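Local coordinates for heterokaryon incompatibility protein S (Podospora anserina, PDB 2WVO), which triggers a lethal heterokaryon incompatibility reaction when it meets the prion form of HET-s, so that only compatible fused cells survive, at residues A[47-52]-A[131-136]; A[42-47]-A[158-163]. All blocks are in the same frame, centred on the assembly; numbering follows the deposited sequence. Where two conformers were deposited one is given.

Contact 1 of 2, residues A[47-52]-A[131-136]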
# COMPACT_ATOMS: atom_id res chain seq x y z
N ILE A 47 -17.30 -9.19 1.37
CA ILE A 47 -17.34 -9.00 2.83
C ILE A 47 -16.66 -7.69 3.26
O ILE A 47 -17.15 -7.01 4.18
CB ILE A 47 -16.78 -10.24 3.59
CG1 ILE A 47 -17.80 -11.38 3.56
CG2 ILE A 47 -16.43 -9.90 5.04
CD1 ILE A 47 -17.19 -12.75 3.80
N ALA A 48 -15.55 -7.37 2.61
CA ALA A 48 -14.82 -6.11 2.82
C ALA A 48 -15.71 -4.92 2.51
O ALA A 48 -15.71 -3.93 3.25
CB ALA A 48 -13.53 -6.07 1.96
N LYS A 49 -16.49 -5.03 1.44
CA LYS A 49 -17.49 -4.04 1.06
C LYS A 49 -18.61 -3.90 2.11
O LYS A 49 -18.95 -2.77 2.52
CB LYS A 49 -18.08 -4.40 -0.30
CG LYS A 49 -18.92 -3.31 -0.94
CD LYS A 49 -19.58 -3.85 -2.20
CE LYS A 49 -20.25 -2.76 -3.01
NZ LYS A 49 -20.65 -3.25 -4.36
N VAL A 50 -19.18 -5.03 2.53
CA VAL A 50 -20.24 -5.06 3.55
C VAL A 50 -19.80 -4.40 4.85
O VAL A 50 -20.55 -3.68 5.49
CB VAL A 50 -20.69 -6.53 3.85
CG1 VAL A 50 -21.49 -6.61 5.16
CG2 VAL A 50 -21.50 -7.10 2.69
N ARG A 51 -18.56 -4.70 5.22
CA ARG A 51 -17.89 -4.15 6.39
C ARG A 51 -17.89 -2.61 6.35
O ARG A 51 -18.24 -1.94 7.32
CB ARG A 51 -16.47 -4.70 6.29
CG ARG A 51 -15.62 -4.68 7.51
CD ARG A 51 -16.01 -5.66 8.62
NE ARG A 51 -15.71 -4.94 9.85
CZ ARG A 51 -14.49 -4.85 10.39
NH1 ARG A 51 -13.47 -5.51 9.86
NH2 ARG A 51 -14.32 -4.12 11.47
N LEU A 52 -17.49 -2.07 5.22
CA LEU A 52 -17.49 -0.64 4.96
C LEU A 52 -18.92 -0.09 5.04
O LEU A 52 -19.17 0.90 5.73
CB LEU A 52 -16.86 -0.40 3.59
CG LEU A 52 -15.90 0.73 3.21
CD1 LEU A 52 -15.06 1.29 4.37
CD2 LEU A 52 -15.00 0.23 2.04
N ASP A 131 -26.66 -7.21 -2.77
CA ASP A 131 -27.98 -6.59 -2.52
C ASP A 131 -28.07 -5.87 -1.17
O ASP A 131 -28.65 -4.79 -1.06
CB ASP A 131 -29.10 -7.62 -2.62
CG ASP A 131 -29.34 -8.10 -4.04
OD1 ASP A 131 -30.28 -8.89 -4.25
OD2 ASP A 131 -28.59 -7.69 -4.96
N LEU A 132 -27.50 -6.50 -0.15
CA LEU A 132 -27.40 -5.93 1.20
C LEU A 132 -26.74 -4.54 1.23
O LEU A 132 -27.27 -3.63 1.88
CB LEU A 132 -26.65 -6.93 2.08
CG LEU A 132 -26.20 -6.69 3.52
CD1 LEU A 132 -27.39 -6.45 4.45
CD2 LEU A 132 -25.44 -7.94 3.96
N VAL A 133 -25.61 -4.35 0.54
CA VAL A 133 -24.99 -3.02 0.49
C VAL A 133 -25.72 -2.04 -0.45
O VAL A 133 -25.76 -0.85 -0.17
CB VAL A 133 -23.43 -3.02 0.29
CG1 VAL A 133 -22.79 -4.33 0.75
CG2 VAL A 133 -23.05 -2.69 -1.13
N SER A 134 -26.32 -2.54 -1.52
CA SER A 134 -27.21 -1.74 -2.38
C SER A 134 -28.35 -1.07 -1.61
O SER A 134 -28.69 0.08 -1.91
CB SER A 134 -27.80 -2.58 -3.51
OG SER A 134 -26.84 -2.78 -4.54
N ARG A 135 -28.93 -1.79 -0.65
CA ARG A 135 -29.97 -1.23 0.22
C ARG A 135 -29.39 -0.09 1.05
O ARG A 135 -29.95 1.00 1.09
CB ARG A 135 -30.57 -2.31 1.14
CG ARG A 135 -31.38 -1.75 2.33
CD ARG A 135 -31.18 -2.59 3.59
NE ARG A 135 -30.68 -1.79 4.72
CZ ARG A 135 -29.95 -2.28 5.72
NH1 ARG A 135 -29.61 -3.57 5.75
NH2 ARG A 135 -29.54 -1.48 6.69
N ARG A 136 -28.27 -0.35 1.72
CA ARG A 136 -27.60 0.63 2.55
C ARG A 136 -27.11 1.85 1.78
O ARG A 136 -27.17 2.96 2.28
CB ARG A 136 -26.43 -0.01 3.28
CG ARG A 136 -26.84 -0.91 4.39
CD ARG A 136 -25.65 -1.55 5.02
NE ARG A 136 -26.05 -2.34 6.18
CZ ARG A 136 -25.30 -3.28 6.74
NH1 ARG A 136 -24.10 -3.56 6.24
NH2 ARG A 136 -25.75 -3.93 7.80
O HOH W 1 -23.76 -3.80 -4.01

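Contact 2 of 2, residues A[42-47]-A[158-163]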
# COMPACT_ATOMS: atom_id res chain seq x y z
N GLN A 42 -13.93 -13.93 -4.09
CA GLN A 42 -15.01 -13.03 -4.48
C GLN A 42 -15.84 -12.61 -3.27
O GLN A 42 -16.22 -11.43 -3.12
CB GLN A 42 -15.90 -13.68 -5.55
CG GLN A 42 -17.07 -12.81 -6.00
CD GLN A 42 -16.63 -11.48 -6.58
OE1 GLN A 42 -16.12 -11.42 -7.69
NE2 GLN A 42 -16.83 -10.41 -5.82
N LEU A 43 -16.10 -13.57 -2.39
CA LEU A 43 -16.87 -13.32 -1.17
C LEU A 43 -16.11 -12.50 -0.14
O LEU A 43 -16.72 -11.75 0.62
CB LEU A 43 -17.32 -14.65 -0.55
CG LEU A 43 -18.46 -15.38 -1.26
CD1 LEU A 43 -18.62 -16.79 -0.69
CD2 LEU A 43 -19.77 -14.59 -1.16
N ARG A 44 -14.79 -12.66 -0.10
CA ARG A 44 -13.93 -11.85 0.79
C ARG A 44 -13.90 -10.38 0.36
O ARG A 44 -13.80 -9.48 1.20
CB ARG A 44 -12.52 -12.43 0.84
CG ARG A 44 -12.41 -13.63 1.76
CD ARG A 44 -11.07 -14.33 1.63
NE ARG A 44 -9.97 -13.67 2.33
CZ ARG A 44 -9.84 -13.58 3.66
NH1 ARG A 44 -10.78 -14.05 4.48
NH2 ARG A 44 -8.77 -12.99 4.17
N LEU A 45 -14.00 -10.14 -0.95
CA LEU A 45 -14.17 -8.80 -1.52
C LEU A 45 -15.55 -8.26 -1.12
O LEU A 45 -15.67 -7.14 -0.61
CB LEU A 45 -14.04 -8.90 -3.04
CG LEU A 45 -13.06 -8.08 -3.89
CD1 LEU A 45 -11.75 -7.68 -3.17
CD2 LEU A 45 -12.75 -8.85 -5.18
N ASP A 46 -16.59 -9.07 -1.34
CA ASP A 46 -17.95 -8.75 -0.93
C ASP A 46 -18.03 -8.43 0.55
O ASP A 46 -18.77 -7.53 0.95
CB ASP A 46 -18.91 -9.91 -1.22
CG ASP A 46 -19.05 -10.23 -2.70
OD1 ASP A 46 -19.59 -11.32 -3.00
OD2 ASP A 46 -18.63 -9.42 -3.57
N ILE A 47 -17.30 -9.19 1.37
CA ILE A 47 -17.34 -9.00 2.83
C ILE A 47 -16.66 -7.69 3.26
O ILE A 47 -17.15 -7.01 4.18
CB ILE A 47 -16.78 -10.24 3.59
CG1 ILE A 47 -17.80 -11.38 3.56
CG2 ILE A 47 -16.43 -9.90 5.04
CD1 ILE A 47 -17.19 -12.75 3.80
N LYS A 158 -4.18 -8.10 -0.16
CA LYS A 158 -3.81 -6.73 0.22
C LYS A 158 -5.02 -5.80 0.34
O LYS A 158 -5.14 -5.05 1.33
CB LYS A 158 -2.79 -6.18 -0.79
CG LYS A 158 -2.23 -4.79 -0.49
CD LYS A 158 -0.79 -4.67 -1.02
CE LYS A 158 -0.74 -4.48 -2.54
NZ LYS A 158 0.62 -4.67 -3.10
N ILE A 159 -5.94 -5.84 -0.63
CA ILE A 159 -7.17 -5.05 -0.54
C ILE A 159 -8.05 -5.48 0.64
O ILE A 159 -8.43 -4.68 1.49
CB ILE A 159 -7.98 -5.10 -1.85
CG1 ILE A 159 -7.29 -4.27 -2.93
CG2 ILE A 159 -9.45 -4.61 -1.64
CD1 ILE A 159 -7.78 -4.57 -4.34
N VAL A 160 -8.36 -6.76 0.66
CA VAL A 160 -9.26 -7.34 1.62
C VAL A 160 -8.73 -7.19 3.06
O VAL A 160 -9.47 -6.81 3.96
CB VAL A 160 -9.60 -8.79 1.17
CG1 VAL A 160 -9.86 -9.71 2.32
CG2 VAL A 160 -10.77 -8.75 0.19
N ASP A 161 -7.43 -7.42 3.25
CA ASP A 161 -6.81 -7.31 4.57
C ASP A 161 -6.72 -5.85 5.02
O ASP A 161 -7.05 -5.53 6.16
CB ASP A 161 -5.44 -8.00 4.61
CG ASP A 161 -5.54 -9.52 4.47
OD1 ASP A 161 -6.57 -10.09 4.89
OD2 ASP A 161 -4.60 -10.18 3.96
N GLN A 162 -6.30 -4.97 4.12
CA GLN A 162 -6.15 -3.55 4.47
C GLN A 162 -7.47 -2.86 4.71
O GLN A 162 -7.63 -2.15 5.70
CB GLN A 162 -5.30 -2.80 3.45
CG GLN A 162 -3.83 -3.20 3.49
CD GLN A 162 -2.93 -2.12 2.93
OE1 GLN A 162 -2.09 -2.40 2.08
NE2 GLN A 162 -3.12 -0.88 3.38
N VAL A 163 -8.45 -3.10 3.83
CA VAL A 163 -9.80 -2.56 4.07
C VAL A 163 -10.33 -2.95 5.45
O VAL A 163 -10.79 -2.09 6.19
CB VAL A 163 -10.82 -2.90 2.91
CG1 VAL A 163 -12.27 -2.61 3.32
CG2 VAL A 163 -10.47 -2.12 1.65
O HOH W 2 -6.49 -12.24 2.62

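Contact 1 of 2, residues A[47-52]-A[131-136]
K49 NZ is gripped by two groups: it gives a hydrogen bond of 3.2 Å to water 1 and forms a salt bridge with E26, outside both segments. Water 1 also lies 3.3 Å from S134 OG, to which it is hydrogen-bonded, so one solvent molecule bridges from the lysine of helix 38-59 to a serine of helix 120-136. The lysine reaches this place fully stretched, its CG anti to the backbone N (chi1 -168°). On the way its methylenes pass across V133 at about a right angle, and K49 CE presses on V133 CG2 at 3.4 Å, tighter than normal carbon contact. V133 itself is strained, with chi1 of -24° well away from a staggered position; its two methyls are divided between neighbours, V133 CG2 against the lysine and V133 CG1 against V50 CG2 at 3.6 Å. V50 uses the same CG2 methyl for L132 CD2, more loosely at 4.2 Å. Further along, R136 brings NH1 to within 3.6 Å of V50 O, the oxygen lying at the guanidinium edge, near its plane, but no hydrogen bond joins them. S53 OG instead bonds to both NH1 and V50 O, while R136 NH2 pairs with E187 on helix 177-187. The axes of segments 47-52 and 131-136 run 25° apart in roughly the same direction, and V50 and V133 are the closest pair of the two backbones, CA atoms 6.0 Å apart. No direct hydrogen bond crosses between the segments. Cohesion here therefore comes from the valines in ordinary contact and from the lysine chain pressed on V133, whereas each of the flanking cations has a carboxylate partner beyond the pair, which probably favours keeping both charged within this largely buried interface.

Contact 2 of 2, residues A[42-47]-A[158-163]
L45 and V160 make the apolar centre of the contact, L45 CD1 lying 3.7 Å from V160 CG2 where the two side chains cross at about a right angle. The same leucine methyl, L45 CD1, also reaches I159 CG2, at 4.1 Å. Close van der Waals contact with the backbone comes next: V160 CG2 sits against R44 O at 3.3 Å, so the valine is wedged against the main chain of segment 42-47. Its other methyl, V160 CG1, lies over one face of the R44 guanidinium, 3.9 Å from R44 NH2. A bend in the arginine chain (chi3 78°) folds the flat group back over this valine. Charge pairing is the third element. R44 NH2 and D161 OD1 form a long salt bridge of 3.7 Å, with guanidinium and carboxylate planes 72° apart, and water 2 reinforces it. That water accepts a 2.9 Å hydrogen bond from R44 NH2, in the plane of the guanidinium, and donates a weak one to D161 OD2. NH1 is held elsewhere, by G205 O, which ties the arginine to the segment after helix 194-204. Elsewhere on helix 153-172, K158 and Q162 pack on Q162 and K158 of the second subunit, so this helix also belongs to the dimer interface. With segment axes 9.4 Å apart and inclined at 30°, the arrangement is that of two helices running roughly alongside in the interior of the mainly helical HeLo domain.

After helices 3-9 and 14-23 and strand 28-30, helix 38-59 supplies one side of both contacts, 42-47 for contact 2 and 47-52 for contact 1, with I47 shared. The chain then runs through helix 75-104 to helix 120-136, where contact 1 closes its loop. It continues past strand 148-150 into helix 153-172, where contact 2 closes a wider loop in which contact 1 is nested. The contact centres are about 12 Å apart, and V163 of the 158-163 segment packs on A48 and L52. Helix 38-59 thus lies between helices 120-136 and 153-172, joining them within the globular core.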